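Local structure of pyocin S5 (Pseudomonas aeruginosa PAO1, 6THK) at residues G339-E344 with N492-S497. The protein is a bacteriocin that probably kills susceptible bacteria by forming pores that depolarise the cytoplasmic membrane. The protein carries 1 engineered substitution. Numbering follows the deposited sequence.
Sequences GARTSE and NNLVIS
Arg341 NH1 comes 2.7 Å from Ser497 OG, but the angle is too poor for a hydrogen bond. The hydroxyl approaches the guanidinium obliquely, with Ser497 CB also close to NH1. The Arg341 side chain gets there fully stretched: CG is anti to the backbone N (chi1 -164°) and the rest of the chain is drawn out straight as far as NE. On the way it lies alongside Leu494, the two side chains pointing opposite ways. Leu494 CD1 lies over one face of the guanidinium, 3.7 Å from Arg341 NE, and also packs on Arg341 CD. NH2 ends near the backbone of Asn493. Both segments belong to the helical colicin pore-forming domain, on helices 340-353 and 485-498. The short helical segments 340-344 and 492-497 run roughly antiparallel, at 157°. The axes of these segments come no closer than 11.1 Å, and Arg341 and Leu494 reach across most of this gap. The other Leu494 methyl, CD2, is turned to Thr342 and sits 4.0 Å from Thr342 CA. The Thr342 side chain stands roughly perpendicular to that of Leu494. Both are buried, whereas Arg341 is exposed. Helix 468-481 lies against the buried pair: its Ile469 and Phe472 touch Thr342, and its Met476 touches Leu494. Asn493 lies close to Glu489 and His371, two ligands of a bound zinc ion.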
ATOM      1  N   GLY A 339      30.455  46.458 -36.024  1.00 48.18           N
ATOM      2  CA  GLY A 339      31.475  47.139 -35.231  1.00 48.92           C
ATOM      3  C   GLY A 339      31.099  47.398 -33.788  1.00 53.29           C
ATOM      4  O   GLY A 339      29.917  47.335 -33.424  1.00 53.54           O
ATOM      5  N   ALA A 340      32.115  47.739 -32.972  1.00 48.72           N
ATOM      6  CA  ALA A 340      32.024  47.996 -31.525  1.00 47.37           C
ATOM      7  C   ALA A 340      30.957  49.013 -31.100  1.00 47.38           C
ATOM      8  O   ALA A 340      30.195  48.718 -30.180  1.00 47.06           O
ATOM      9  CB  ALA A 340      33.381  48.411 -30.980  1.00 48.17           C
ATOM     10  N   ARG A 341      30.897  50.175 -31.765  1.00 41.86           N
ATOM     11  CA  ARG A 341      29.958  51.259 -31.450  1.00 41.56           C
ATOM     12  C   ARG A 341      28.460  50.887 -31.614  1.00 45.75           C
ATOM     13  O   ARG A 341      27.638  51.357 -30.815  1.00 46.15           O
ATOM     14  CB  ARG A 341      30.294  52.517 -32.264  1.00 40.29           C
ATOM     15  CG  ARG A 341      29.633  53.775 -31.709  1.00 43.82           C
ATOM     16  CD  ARG A 341      29.868  54.997 -32.548  1.00 48.72           C
ATOM     17  NE  ARG A 341      28.982  56.063 -32.097  1.00 64.44           N
ATOM     18  CZ  ARG A 341      28.979  57.300 -32.578  1.00 84.46           C
ATOM     19  NH1 ARG A 341      29.836  57.643 -33.537  1.00 81.99           N
ATOM     20  NH2 ARG A 341      28.134  58.206 -32.101  1.00 65.04           N
ATOM     21  N   THR A 342      28.105  50.090 -32.657  1.00 40.22           N
ATOM     22  CA  THR A 342      26.717  49.668 -32.882  1.00 38.84           C
ATOM     23  C   THR A 342      26.287  48.696 -31.783  1.00 42.39           C
ATOM     24  O   THR A 342      25.208  48.859 -31.205  1.00 40.87           O
ATOM     25  CB  THR A 342      26.503  49.157 -34.316  1.00 44.87           C
ATOM     26  OG1 THR A 342      26.990  50.151 -35.233  1.00 45.97           O
ATOM     27  CG2 THR A 342      25.022  48.903 -34.624  1.00 43.48           C
ATOM     28  N   SER A 343      27.175  47.738 -31.446  1.00 39.83           N
ATOM     29  CA  SER A 343      26.972  46.747 -30.383  1.00 39.55           C
ATOM     30  C   SER A 343      26.842  47.376 -28.994  1.00 44.24           C
ATOM     31  O   SER A 343      26.048  46.906 -28.167  1.00 43.37           O
ATOM     32  CB  SER A 343      28.108  45.740 -30.377  1.00 41.07           C
ATOM     33  OG  SER A 343      27.633  44.581 -29.724  1.00 46.51           O
ATOM     34  N   GLU A 344      27.639  48.417 -28.737  1.00 40.98           N
ATOM     35  CA  GLU A 344      27.589  49.165 -27.486  1.00 41.73           C
ATOM     36  C   GLU A 344      26.250  49.922 -27.449  1.00 45.37           C
ATOM     37  O   GLU A 344      25.625  49.997 -26.405  1.00 45.43           O
ATOM     38  CB  GLU A 344      28.803  50.127 -27.394  1.00 43.60           C
ATOM     39  CG  GLU A 344      28.852  51.029 -26.162  1.00 62.61           C
ATOM     40  CD  GLU A 344      28.788  50.386 -24.780  1.00 97.09           C
ATOM     41  OE1 GLU A 344      29.318  49.262 -24.603  1.00 99.75           O
ATOM     42  OE2 GLU A 344      28.237  51.037 -23.861  1.00 92.60           O
ATOM     43  N   ASN A 492      20.323  58.471 -32.100  1.00 42.28           N
ATOM     44  CA  ASN A 492      20.266  59.551 -33.070  1.00 42.83           C
ATOM     45  C   ASN A 492      21.685  59.989 -33.471  1.00 49.61           C
ATOM     46  O   ASN A 492      21.930  60.211 -34.655  1.00 50.85           O
ATOM     47  CB  ASN A 492      19.411  60.719 -32.536  1.00 47.37           C
ATOM     48  CG  ASN A 492      19.385  61.949 -33.407  1.00 91.24           C
ATOM     49  OD1 ASN A 492      19.893  63.017 -33.033  1.00 89.80           O
ATOM     50  ND2 ASN A 492      18.796  61.831 -34.589  1.00 89.80           N
ATOM     51  N   ASN A 493      22.635  60.047 -32.500  1.00 47.16           N
ATOM     52  CA  ASN A 493      24.040  60.383 -32.757  1.00 46.70           C
ATOM     53  C   ASN A 493      24.662  59.323 -33.649  1.00 49.02           C
ATOM     54  O   ASN A 493      25.256  59.682 -34.658  1.00 49.17           O
ATOM     55  CB  ASN A 493      24.830  60.500 -31.464  1.00 49.98           C
ATOM     56  CG  ASN A 493      24.453  61.661 -30.572  1.00 78.18           C
ATOM     57  OD1 ASN A 493      24.794  61.669 -29.380  1.00 80.75           O
ATOM     58  ND2 ASN A 493      23.760  62.676 -31.108  1.00 61.21           N
ATOM     59  N   LEU A 494      24.453  58.027 -33.332  1.00 42.89           N
ATOM     60  CA  LEU A 494      24.960  56.916 -34.147  1.00 41.72           C
ATOM     61  C   LEU A 494      24.456  56.969 -35.598  1.00 49.13           C
ATOM     62  O   LEU A 494      25.255  56.749 -36.495  1.00 48.74           O
ATOM     63  CB  LEU A 494      24.643  55.565 -33.510  1.00 40.41           C
ATOM     64  CG  LEU A 494      25.152  54.293 -34.209  1.00 43.14           C
ATOM     65  CD1 LEU A 494      26.688  54.254 -34.297  1.00 42.00           C
ATOM     66  CD2 LEU A 494      24.614  53.046 -33.503  1.00 41.41           C
ATOM     67  N   VAL A 495      23.155  57.271 -35.825  1.00 47.11           N
ATOM     68  CA  VAL A 495      22.574  57.381 -37.178  1.00 47.60           C
ATOM     69  C   VAL A 495      23.352  58.451 -37.965  1.00 52.79           C
ATOM     70  O   VAL A 495      23.909  58.144 -39.012  1.00 51.33           O
ATOM     71  CB  VAL A 495      21.051  57.691 -37.156  1.00 51.03           C
ATOM     72  CG1 VAL A 495      20.520  57.965 -38.557  1.00 50.57           C
ATOM     73  CG2 VAL A 495      20.264  56.559 -36.503  1.00 50.75           C
ATOM     74  N   ILE A 496      23.459  59.643 -37.401  1.00 51.26           N
ATOM     75  CA  ILE A 496      24.140  60.747 -38.047  1.00 52.23           C
ATOM     76  C   ILE A 496      25.597  60.419 -38.298  1.00 55.09           C
ATOM     77  O   ILE A 496      26.151  60.767 -39.328  1.00 54.34           O
ATOM     78  CB  ILE A 496      24.047  62.015 -37.195  1.00 56.21           C
ATOM     79  CG1 ILE A 496      22.657  62.636 -37.321  1.00 57.02           C
ATOM     80  CG2 ILE A 496      25.123  63.001 -37.606  1.00 57.42           C
ATOM     81  CD1 ILE A 496      22.244  63.446 -36.115  1.00 67.68           C
ATOM     82  N   SER A 497      26.215  59.792 -37.306  1.00 51.42           N
ATOM     83  CA  SER A 497      27.608  59.388 -37.365  1.00 51.72           C
ATOM     84  C   SER A 497      27.781  58.351 -38.458  1.00 56.88           C
ATOM     85  O   SER A 497      28.796  58.318 -39.135  1.00 58.51           O
ATOM     86  CB  SER A 497      28.056  58.843 -36.005  1.00 54.41           C
ATOM     87  OG  SER A 497      28.980  57.776 -36.121  1.00 67.85           O
TER